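Long-range contacts in uncharacterized protein (Thermus thermophilus HB8, PDB 6SCE), which is a type III CRISPR defence DNA nuclease switched on by cyclic oligoadenylate, with the CARF architecture that probably senses this messenger: residues Leu586-Trp592 with Leu603-Glu609; Leu501-Val505 with Val555-Pro559; Pro4-Leu10 with Ala32-Ser38. All coordinates share one frame; numbering follows the deposited sequence.

In the fold
Interactions 1 and 2 both reach the same C-terminal sheet: interaction 1 pairs two of its strands, interaction 2 packs a helix on it, and the neighbouring strands 551-558 and 584-592 connect them. Their centres are about 9 Å apart; Glu556 N lies 2.9 Å from Leu586 O, a probable hydrogen bond, and Val588 CG1 rests 3.7 Å from Val505 CG2. Interaction 3, in a separate N-terminal sheet, is about 46 Å from interaction 1 and 50 Å from interaction 2, centre to centre. With its nearest atom about 5 Å from the bound nucleic acid, it probably belongs to the CARF part, the other two to the probable nuclease part.

Interaction 1 of 3, residues Leu586-Trp592 with Leu603-Glu609; sequences LMVARRW and LVYMALE
Met587 and Tyr605 run side by side at the apolar centre of this parallel strand pair, with Met587 CG lying over one face of the Tyr605 ring, 4.2 Å from its centroid, in a CH-pi contact. Met587 is present as selenomethionine; chi1 of -44° sets CG beside the backbone N and over the ring, and the bends beyond it lead the selenium away from the tyrosine. The six-membered ring of Trp592 approaches the same tyrosine obliquely, its CH2 3.8 Å from Tyr605 CD2, while Ala607 CB touches Trp592 CB, with Ala589 CB alongside. On the other side of the sheet Leu586 CD1 leans against the selenium of Met606 at 3.6 Å, and Val588 CG1 meets Leu608 CD1. Helix 561-579 packs on the Tyr605 side and helix 499-513 on the Leu586 side.

Six backbone hydrogen bonds join the segments, from Met587 N to Val604 O (2.7 Å) as far as Trp592 N to Glu609 O (3.0 Å), continuing past the corner that both segments turn (590-591 and 608-609). At this outer end the guanidinium of Arg591 lies flat over Glu609, whose CB sits 3.3 Å from Arg591 CZ. The charges do not pair: Arg591 NH1 stays 4.9 Å from Glu609 OE1, a carboxylate oxygen that has a weak, long ion pair with Arg618, and Arg591 NE is buried without a partner. With an alanine here, Glu609 CB and CG would probably lose their flat cover and the carboxylate a nearby positive charge.

The chemistry thus grades from a hydrophobic core to a corner where the arginine packs the face of its guanidinium against the aliphatic CB and CG of Glu609, and any electrostatic help to the carboxylate is likely to act through space.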
loop_
_atom_site.group_PDB
_atom_site.type_symbol
_atom_site.label_atom_id
_atom_site.label_comp_id
_atom_site.label_asym_id
_atom_site.label_seq_id
_atom_site.Cartn_x
_atom_site.Cartn_y
_atom_site.Cartn_z
ATOM N N LEU A 586 -13.755 -3.961 -9.689
ATOM C CA LEU A 586 -15.042 -3.783 -10.352
ATOM C C LEU A 586 -15.763 -5.130 -10.313
ATOM O O LEU A 586 -15.257 -6.121 -10.819
ATOM C CB LEU A 586 -14.842 -3.313 -11.779
ATOM C CG LEU A 586 -16.132 -2.983 -12.541
ATOM C CD1 LEU A 586 -16.821 -1.788 -11.917
ATOM C CD2 LEU A 586 -15.803 -2.743 -14.009
HETATM N N MSE A 587 -16.931 -5.147 -9.686
HETATM C CA MSE A 587 -17.677 -6.382 -9.472
HETATM C C MSE A 587 -18.901 -6.276 -10.343
HETATM O O MSE A 587 -19.737 -5.402 -10.119
HETATM C CB MSE A 587 -18.067 -6.501 -7.998
HETATM C CG MSE A 587 -16.942 -6.133 -7.034
HETATM SE SE MSE A 587 -15.634 -7.597 -7.026
HETATM C CE MSE A 587 -16.606 -8.872 -5.898
ATOM N N VAL A 588 -18.997 -7.130 -11.362
ATOM C CA VAL A 588 -20.095 -7.051 -12.349
ATOM C C VAL A 588 -20.904 -8.345 -12.373
ATOM O O VAL A 588 -20.354 -9.447 -12.591
ATOM C CB VAL A 588 -19.588 -6.803 -13.793
ATOM C CG1 VAL A 588 -20.770 -6.609 -14.765
ATOM C CG2 VAL A 588 -18.667 -5.596 -13.843
ATOM N N ALA A 589 -22.209 -8.205 -12.162
ATOM C CA ALA A 589 -23.144 -9.330 -12.250
ATOM C C ALA A 589 -24.010 -9.214 -13.502
ATOM O O ALA A 589 -24.438 -8.127 -13.871
ATOM C CB ALA A 589 -24.032 -9.379 -11.018
ATOM N N ARG A 590 -24.267 -10.340 -14.156
ATOM C CA ARG A 590 -25.281 -10.381 -15.214
ATOM C C ARG A 590 -26.618 -9.913 -14.642
ATOM O O ARG A 590 -27.248 -9.000 -15.187
ATOM C CB ARG A 590 -25.416 -11.796 -15.776
ATOM C CG ARG A 590 -26.260 -11.873 -17.034
ATOM C CD ARG A 590 -26.733 -13.292 -17.313
ATOM N NE ARG A 590 -27.984 -13.270 -18.067
ATOM C CZ ARG A 590 -29.206 -13.227 -17.536
ATOM N NH1 ARG A 590 -30.261 -13.209 -18.345
ATOM N NH2 ARG A 590 -29.391 -13.207 -16.220
ATOM N N ARG A 591 -27.008 -10.519 -13.518
ATOM C CA ARG A 591 -28.264 -10.192 -12.836
ATOM C C ARG A 591 -28.069 -9.940 -11.334
ATOM O O ARG A 591 -27.646 -10.829 -10.594
ATOM C CB ARG A 591 -29.271 -11.339 -13.033
ATOM C CG ARG A 591 -30.728 -10.994 -12.712
ATOM C CD ARG A 591 -31.374 -10.000 -13.678
ATOM N NE ARG A 591 -31.184 -10.346 -15.094
ATOM C CZ ARG A 591 -32.029 -10.048 -16.087
ATOM N NH1 ARG A 591 -33.166 -9.387 -15.865
ATOM N NH2 ARG A 591 -31.724 -10.419 -17.327
ATOM N N TRP A 592 -28.399 -8.734 -10.884
ATOM C CA TRP A 592 -28.442 -8.445 -9.454
ATOM C C TRP A 592 -29.852 -8.681 -8.917
ATOM O O TRP A 592 -30.824 -8.210 -9.504
ATOM C CB TRP A 592 -28.020 -7.001 -9.152
ATOM C CG TRP A 592 -27.690 -6.830 -7.693
ATOM C CD1 TRP A 592 -28.571 -6.606 -6.668
ATOM C CD2 TRP A 592 -26.394 -6.918 -7.092
ATOM N NE1 TRP A 592 -27.899 -6.538 -5.471
ATOM C CE2 TRP A 592 -26.562 -6.729 -5.702
ATOM C CE3 TRP A 592 -25.108 -7.137 -7.593
ATOM C CZ2 TRP A 592 -25.488 -6.752 -4.809
ATOM C CZ3 TRP A 592 -24.046 -7.156 -6.706
ATOM C CH2 TRP A 592 -24.243 -6.968 -5.330
ATOM N N LEU A 603 -14.279 -1.595 -3.531
ATOM C CA LEU A 603 -14.990 -2.299 -4.619
ATOM C C LEU A 603 -16.165 -1.474 -5.131
ATOM O O LEU A 603 -16.724 -0.678 -4.383
ATOM C CB LEU A 603 -15.473 -3.660 -4.158
ATOM C CG LEU A 603 -14.427 -4.555 -3.496
ATOM C CD1 LEU A 603 -15.068 -5.847 -3.008
ATOM C CD2 LEU A 603 -13.295 -4.858 -4.469
ATOM N N VAL A 604 -16.492 -1.651 -6.409
ATOM C CA VAL A 604 -17.617 -0.980 -7.067
ATOM C C VAL A 604 -18.483 -2.099 -7.669
ATOM O O VAL A 604 -17.962 -3.025 -8.290
ATOM C CB VAL A 604 -17.129 -0.013 -8.175
ATOM C CG1 VAL A 604 -18.292 0.579 -8.968
ATOM C CG2 VAL A 604 -16.282 1.100 -7.580
ATOM N N TYR A 605 -19.791 -2.030 -7.437
ATOM C CA TYR A 605 -20.714 -3.085 -7.842
ATOM C C TYR A 605 -21.592 -2.611 -8.991
ATOM O O TYR A 605 -22.221 -1.551 -8.899
ATOM C CB TYR A 605 -21.591 -3.483 -6.669
ATOM C CG TYR A 605 -20.829 -4.235 -5.616
ATOM C CD1 TYR A 605 -20.172 -3.564 -4.589
ATOM C CD2 TYR A 605 -20.745 -5.610 -5.659
ATOM C CE1 TYR A 605 -19.471 -4.265 -3.623
ATOM C CE2 TYR A 605 -20.050 -6.315 -4.703
ATOM C CZ TYR A 605 -19.411 -5.640 -3.688
ATOM O OH TYR A 605 -18.723 -6.367 -2.748
HETATM N N MSE A 606 -21.624 -3.393 -10.067
HETATM C CA MSE A 606 -22.438 -3.058 -11.239
HETATM C C MSE A 606 -23.173 -4.265 -11.748
HETATM O O MSE A 606 -22.854 -5.415 -11.399
HETATM C CB MSE A 606 -21.556 -2.526 -12.363
HETATM C CG MSE A 606 -20.810 -1.268 -11.939
HETATM SE SE MSE A 606 -19.874 -0.544 -13.482
HETATM C CE MSE A 606 -21.315 0.566 -14.282
ATOM N N ALA A 607 -24.174 -4.019 -12.593
ATOM C CA ALA A 607 -24.963 -5.109 -13.149
ATOM C C ALA A 607 -25.576 -4.767 -14.507
ATOM O O ALA A 607 -25.951 -3.621 -14.769
ATOM C CB ALA A 607 -26.043 -5.527 -12.164
ATOM N N LEU A 608 -25.651 -5.778 -15.367
ATOM C CA LEU A 608 -26.286 -5.640 -16.673
ATOM C C LEU A 608 -27.785 -5.400 -16.478
ATOM O O LEU A 608 -28.355 -4.483 -17.081
ATOM C CB LEU A 608 -26.013 -6.859 -17.560
ATOM C CG LEU A 608 -24.724 -6.795 -18.382
ATOM C CD1 LEU A 608 -23.503 -6.602 -17.492
ATOM C CD2 LEU A 608 -24.553 -8.046 -19.233
ATOM N N GLU A 609 -28.403 -6.205 -15.613
ATOM C CA GLU A 609 -29.782 -5.970 -15.174
ATOM C C GLU A 609 -29.907 -6.087 -13.662
ATOM O O GLU A 609 -29.173 -6.845 -13.023
ATOM C CB GLU A 609 -30.741 -6.971 -15.828
ATOM C CG GLU A 609 -30.828 -6.900 -17.345
ATOM C CD GLU A 609 -31.379 -5.582 -17.867
ATOM O OE1 GLU A 609 -32.003 -4.817 -17.092
ATOM O OE2 GLU A 609 -31.183 -5.306 -19.070
#

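Interaction 2 of 3, residues Leu501-Val505 with Val555-Pro559; sequences LEYAV and VECKP
A single water ties Glu502 to Cys557, hydrogen-bonded to the carboxylate oxygen Glu502 OE2 at 2.8 Å and to the backbone oxygen Cys557 O at 2.7 Å. Between 501-505 and 555-559 the polar link runs through this water, and the Glu502 chain is extended beyond CG (chi2 170°), which carries OE2 to it. Nearer the backbone, Glu502 CG packs 4.1 Å from Cys557 CB. Asp543 of the adjoining strand 541-548 accepts a bond from Cys557 N through OD2, and its OD1 lies close to Glu502 OE2, two acidic groups close together.

Below this polar bridge the contact is apolar. Cys557 points toward the helix, and its two side-chain atoms are shared out: CB meets Leu501 CD2 at 3.8 Å, whereas SG rests against Val505 CG2 at 3.9 Å. The two methyls of Val505 divide their work in turn, for with chi1 at 168° CG1 is directed at Val555 CG1, tip to tip at 3.9 Å, leaving CG2 for the sulfur. Leu501 CD2 comes to 3.2 Å from the backbone oxygen Lys558 O. The short helix and strand axes are 8.8 Å apart and cross at 135°.

Glu556 and Lys558 point away from the helix, where Glu556 also has a salt bridge to Arg567 and a long, weak one to Lys558 NZ. A Glu-Cys-Lys run at a strand end, with an aspartate on the neighbouring strand, matches the pattern of PD-(D/E)XK nucleases and probably marks the nuclease centre. The chemistry then implies a division of labour: Val555 and Cys557 face the helix as apolar packing, Glu556 and Lys558 point the other way, and Glu502 joins the strand through water beside Asp543; if this is the nuclease centre, the helix probably helps to shape it.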
loop_
_atom_site.group_PDB
_atom_site.type_symbol
_atom_site.label_atom_id
_atom_site.label_comp_id
_atom_site.label_asym_id
_atom_site.label_seq_id
_atom_site.Cartn_x
_atom_site.Cartn_y
_atom_site.Cartn_z
ATOM N N LEU A 501 -20.000 -12.950 -20.536
ATOM C CA LEU A 501 -20.042 -11.784 -19.646
ATOM C C LEU A 501 -18.671 -11.068 -19.610
ATOM O O LEU A 501 -18.611 -9.840 -19.680
ATOM C CB LEU A 501 -20.464 -12.190 -18.249
ATOM C CG LEU A 501 -20.589 -11.042 -17.242
ATOM C CD1 LEU A 501 -21.571 -9.975 -17.705
ATOM C CD2 LEU A 501 -21.013 -11.592 -15.896
ATOM N N GLU A 502 -17.593 -11.849 -19.526
ATOM C CA GLU A 502 -16.220 -11.304 -19.518
ATOM C C GLU A 502 -15.896 -10.527 -20.773
ATOM O O GLU A 502 -15.263 -9.477 -20.701
ATOM C CB GLU A 502 -15.181 -12.413 -19.367
ATOM C CG GLU A 502 -15.191 -13.103 -18.023
ATOM C CD GLU A 502 -14.318 -14.328 -17.996
ATOM O OE1 GLU A 502 -13.574 -14.561 -18.982
ATOM O OE2 GLU A 502 -14.363 -15.040 -16.969
ATOM N N TYR A 503 -16.301 -11.040 -21.935
ATOM C CA TYR A 503 -16.048 -10.336 -23.190
ATOM C C TYR A 503 -16.876 -9.070 -23.322
ATOM O O TYR A 503 -16.383 -8.049 -23.810
ATOM C CB TYR A 503 -16.293 -11.229 -24.402
ATOM C CG TYR A 503 -15.927 -10.524 -25.675
ATOM C CD1 TYR A 503 -14.600 -10.251 -25.972
ATOM C CD2 TYR A 503 -16.905 -10.094 -26.572
ATOM C CE1 TYR A 503 -14.247 -9.591 -27.131
ATOM C CE2 TYR A 503 -16.562 -9.424 -27.737
ATOM C CZ TYR A 503 -15.227 -9.173 -28.013
ATOM O OH TYR A 503 -14.856 -8.511 -29.166
ATOM N N ALA A 504 -18.134 -9.135 -22.897
ATOM C CA ALA A 504 -18.999 -7.948 -22.878
ATOM C C ALA A 504 -18.456 -6.880 -21.937
ATOM O O ALA A 504 -18.475 -5.693 -22.252
ATOM C CB ALA A 504 -20.405 -8.326 -22.440
ATOM N N VAL A 505 -18.022 -7.297 -20.757
ATOM C CA VAL A 505 -17.529 -6.326 -19.790
ATOM C C VAL A 505 -16.268 -5.670 -20.353
ATOM O O VAL A 505 -16.183 -4.450 -20.386
ATOM C CB VAL A 505 -17.314 -6.949 -18.402
ATOM C CG1 VAL A 505 -16.532 -6.000 -17.483
ATOM C CG2 VAL A 505 -18.669 -7.265 -17.774
ATOM N N VAL A 555 -11.177 -6.919 -12.243
ATOM C CA VAL A 555 -12.580 -7.120 -12.584
ATOM C C VAL A 555 -12.997 -8.537 -12.192
ATOM O O VAL A 555 -12.251 -9.508 -12.443
ATOM C CB VAL A 555 -12.827 -6.933 -14.093
ATOM C CG1 VAL A 555 -14.313 -7.074 -14.426
ATOM C CG2 VAL A 555 -12.310 -5.583 -14.563
ATOM N N GLU A 556 -14.166 -8.652 -11.557
ATOM C CA GLU A 556 -14.760 -9.977 -11.266
ATOM C C GLU A 556 -16.134 -10.005 -11.916
ATOM O O GLU A 556 -16.924 -9.090 -11.701
ATOM C CB GLU A 556 -14.873 -10.228 -9.756
ATOM C CG GLU A 556 -15.485 -11.572 -9.356
ATOM C CD GLU A 556 -14.574 -12.765 -9.597
ATOM O OE1 GLU A 556 -13.361 -12.579 -9.826
ATOM O OE2 GLU A 556 -15.076 -13.907 -9.544
ATOM N N CYS A 557 -16.397 -11.061 -12.686
ATOM C CA CYS A 557 -17.633 -11.219 -13.458
ATOM C C CYS A 557 -18.357 -12.479 -13.012
ATOM O O CYS A 557 -17.775 -13.563 -13.046
ATOM C CB CYS A 557 -17.318 -11.376 -14.939
ATOM S SG CYS A 557 -16.677 -9.879 -15.708
ATOM N N LYS A 558 -19.611 -12.327 -12.598
ATOM C CA LYS A 558 -20.404 -13.446 -12.074
ATOM C C LYS A 558 -21.824 -13.414 -12.652
ATOM O O LYS A 558 -22.316 -12.347 -13.043
ATOM C CB LYS A 558 -20.461 -13.394 -10.542
ATOM C CG LYS A 558 -19.167 -13.806 -9.833
ATOM C CD LYS A 558 -18.758 -15.234 -10.163
ATOM C CE LYS A 558 -17.910 -15.839 -9.059
ATOM N NZ LYS A 558 -17.157 -17.016 -9.547
ATOM N N PRO A 559 -22.489 -14.590 -12.719
ATOM C CA PRO A 559 -23.891 -14.582 -13.174
ATOM C C PRO A 559 -24.814 -13.788 -12.253
ATOM O O PRO A 559 -25.702 -13.072 -12.725
ATOM C CB PRO A 559 -24.270 -16.068 -13.176
ATOM C CG PRO A 559 -22.974 -16.809 -13.293
ATOM C CD PRO A 559 -21.948 -15.959 -12.585
HETATM O O HOH W 1 -16.233 -14.960 -14.827
#

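Interaction 3 of 3, residues Pro4-Leu10 with Ala32-Ser38; sequences PVYLCLL and AKAVFYS
Cys8 and Phe36 meet at the middle of this parallel strand pair, Cys8 CB being 3.7 Å from Phe36 CD1. With Cys8 SG swung opposite its own backbone N (chi1 -172°), the sulfur comes to the edge of the phenylalanine ring, 5.1 Å from its centroid. Leu10 CD2 adds cover at Phe36 CB, and Ala34 CB touches the edge of the Tyr6 ring at CD2 (4.0 Å). On the other side of the sheet Leu7 CD2 touches both Val35 CB and the hydroxyl oxygen Tyr37 OH, 3.7 Å from each.

Six backbone hydrogen bonds hold these side chains in step, beginning with Ala32 N to Pro4 O at 2.8 Å and ending with Leu10 N to Tyr37 O at 3.0 Å.

A second shell then fixes the rings: Tyr6 OH is hydrogen-bonded to Ala17 O and Asn84 ND2, Tyr37 packs edge-to-face with Phe96, and Phe36 meets Phe53 of helix 44-59. Ser38 OG is bonded to Glu66 of the next strand. Strand 5-10, helix 15-28 and strand 33-38 form a beta-alpha-beta crossover, the opening unit of a Rossmann-like sheet as in CARF domains.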
loop_
_atom_site.group_PDB
_atom_site.type_symbol
_atom_site.label_atom_id
_atom_site.label_comp_id
_atom_site.label_asym_id
_atom_site.label_seq_id
_atom_site.Cartn_x
_atom_site.Cartn_y
_atom_site.Cartn_z
ATOM N N PRO A 4 7.585 25.267 25.304
ATOM C CA PRO A 4 7.675 25.031 23.847
ATOM C C PRO A 4 6.324 24.725 23.193
ATOM O O PRO A 4 5.360 24.334 23.879
ATOM C CB PRO A 4 8.607 23.832 23.772
ATOM C CG PRO A 4 8.237 23.064 24.995
ATOM C CD PRO A 4 8.097 24.122 26.057
ATOM N N VAL A 5 6.253 24.903 21.868
ATOM C CA VAL A 5 5.047 24.620 21.118
ATOM C C VAL A 5 5.358 23.417 20.210
ATOM O O VAL A 5 6.441 23.311 19.645
ATOM C CB VAL A 5 4.555 25.836 20.311
ATOM C CG1 VAL A 5 3.468 25.463 19.330
ATOM C CG2 VAL A 5 4.043 26.934 21.256
ATOM N N TYR A 6 4.407 22.505 20.144
ATOM C CA TYR A 6 4.507 21.329 19.296
ATOM C C TYR A 6 3.790 21.610 18.026
ATOM O O TYR A 6 2.594 21.835 18.038
ATOM C CB TYR A 6 3.871 20.128 20.003
ATOM C CG TYR A 6 3.991 18.791 19.310
ATOM C CD1 TYR A 6 5.180 18.366 18.747
ATOM C CD2 TYR A 6 2.914 17.934 19.274
ATOM C CE1 TYR A 6 5.286 17.110 18.147
ATOM C CE2 TYR A 6 3.011 16.682 18.682
ATOM C CZ TYR A 6 4.182 16.284 18.115
ATOM O OH TYR A 6 4.249 15.013 17.571
ATOM N N LEU A 7 4.522 21.554 16.914
ATOM C CA LEU A 7 3.960 21.661 15.554
ATOM C C LEU A 7 4.050 20.298 14.863
ATOM O O LEU A 7 5.126 19.728 14.780
ATOM C CB LEU A 7 4.779 22.656 14.726
ATOM C CG LEU A 7 4.851 24.097 15.307
ATOM C CD1 LEU A 7 5.542 25.012 14.327
ATOM C CD2 LEU A 7 3.502 24.646 15.673
ATOM N N CYS A 8 2.943 19.798 14.345
ATOM C CA CYS A 8 2.891 18.378 13.950
ATOM C C CYS A 8 2.001 18.127 12.746
ATOM O O CYS A 8 0.796 18.357 12.781
ATOM C CB CYS A 8 2.389 17.599 15.155
ATOM S SG CYS A 8 2.439 15.791 15.033
ATOM N N LEU A 9 2.581 17.581 11.693
ATOM C CA LEU A 9 1.799 17.066 10.589
ATOM C C LEU A 9 0.976 15.892 11.114
ATOM O O LEU A 9 1.474 15.041 11.851
ATOM C CB LEU A 9 2.712 16.614 9.450
ATOM C CG LEU A 9 3.682 17.609 8.828
ATOM C CD1 LEU A 9 4.429 16.922 7.690
ATOM C CD2 LEU A 9 2.913 18.825 8.337
ATOM N N LEU A 10 -0.297 15.858 10.762
ATOM C CA LEU A 10 -1.199 14.822 11.248
ATOM C C LEU A 10 -1.935 14.139 10.097
ATOM O O LEU A 10 -2.801 14.745 9.447
ATOM C CB LEU A 10 -2.194 15.428 12.239
ATOM C CG LEU A 10 -3.133 14.450 12.926
ATOM C CD1 LEU A 10 -2.327 13.452 13.764
ATOM C CD2 LEU A 10 -4.180 15.209 13.743
ATOM N N ALA A 32 3.179 24.366 25.706
ATOM C CA ALA A 32 2.155 25.412 25.789
ATOM C C ALA A 32 0.918 25.010 25.015
ATOM O O ALA A 32 -0.213 25.261 25.439
ATOM C CB ALA A 32 2.704 26.748 25.272
ATOM N N LYS A 33 1.119 24.377 23.859
ATOM C CA LYS A 33 -0.001 23.951 23.042
ATOM C C LYS A 33 0.543 23.119 21.888
ATOM O O LYS A 33 1.741 23.095 21.659
ATOM C CB LYS A 33 -0.781 25.143 22.469
ATOM C CG LYS A 33 0.048 26.038 21.565
ATOM C CD LYS A 33 -0.805 27.086 20.866
ATOM C CE LYS A 33 0.075 27.965 19.989
ATOM N NZ LYS A 33 -0.736 28.959 19.238
ATOM N N ALA A 34 -0.345 22.445 21.198
ATOM C CA ALA A 34 0.062 21.659 20.029
ATOM C C ALA A 34 -0.745 22.176 18.867
ATOM O O ALA A 34 -1.913 22.485 19.017
ATOM C CB ALA A 34 -0.220 20.186 20.243
ATOM N N VAL A 35 -0.104 22.289 17.713
ATOM C CA VAL A 35 -0.780 22.685 16.505
ATOM C C VAL A 35 -0.642 21.531 15.511
ATOM O O VAL A 35 0.471 21.116 15.207
ATOM C CB VAL A 35 -0.150 23.967 15.899
ATOM C CG1 VAL A 35 -0.896 24.396 14.649
ATOM C CG2 VAL A 35 -0.126 25.120 16.904
ATOM N N PHE A 36 -1.759 21.057 15.010
ATOM C CA PHE A 36 -1.766 19.964 14.065
ATOM C C PHE A 36 -2.142 20.444 12.674
ATOM O O PHE A 36 -3.188 21.033 12.485
ATOM C CB PHE A 36 -2.723 18.898 14.515
ATOM C CG PHE A 36 -2.293 18.264 15.794
ATOM C CD1 PHE A 36 -1.211 17.405 15.811
ATOM C CD2 PHE A 36 -2.887 18.621 16.985
ATOM C CE1 PHE A 36 -0.766 16.841 17.010
ATOM C CE2 PHE A 36 -2.449 18.077 18.184
ATOM C CZ PHE A 36 -1.385 17.199 18.206
ATOM N N TYR A 37 -1.288 20.154 11.722
ATOM C CA TYR A 37 -1.564 20.460 10.311
ATOM C C TYR A 37 -2.107 19.186 9.718
ATOM O O TYR A 37 -1.366 18.248 9.349
ATOM C CB TYR A 37 -0.292 20.973 9.649
ATOM C CG TYR A 37 0.278 22.163 10.370
ATOM C CD1 TYR A 37 -0.198 23.458 10.137
ATOM C CD2 TYR A 37 1.276 22.005 11.326
ATOM C CE1 TYR A 37 0.328 24.548 10.830
ATOM C CE2 TYR A 37 1.794 23.081 12.005
ATOM C CZ TYR A 37 1.312 24.337 11.767
ATOM O OH TYR A 37 1.829 25.349 12.481
ATOM N N SER A 38 -3.425 19.105 9.717
ATOM C CA SER A 38 -4.072 17.855 9.527
ATOM C C SER A 38 -4.565 17.690 8.105
ATOM O O SER A 38 -4.989 18.663 7.414
ATOM C CB SER A 38 -5.192 17.688 10.535
ATOM O OG SER A 38 -6.288 18.442 10.138
#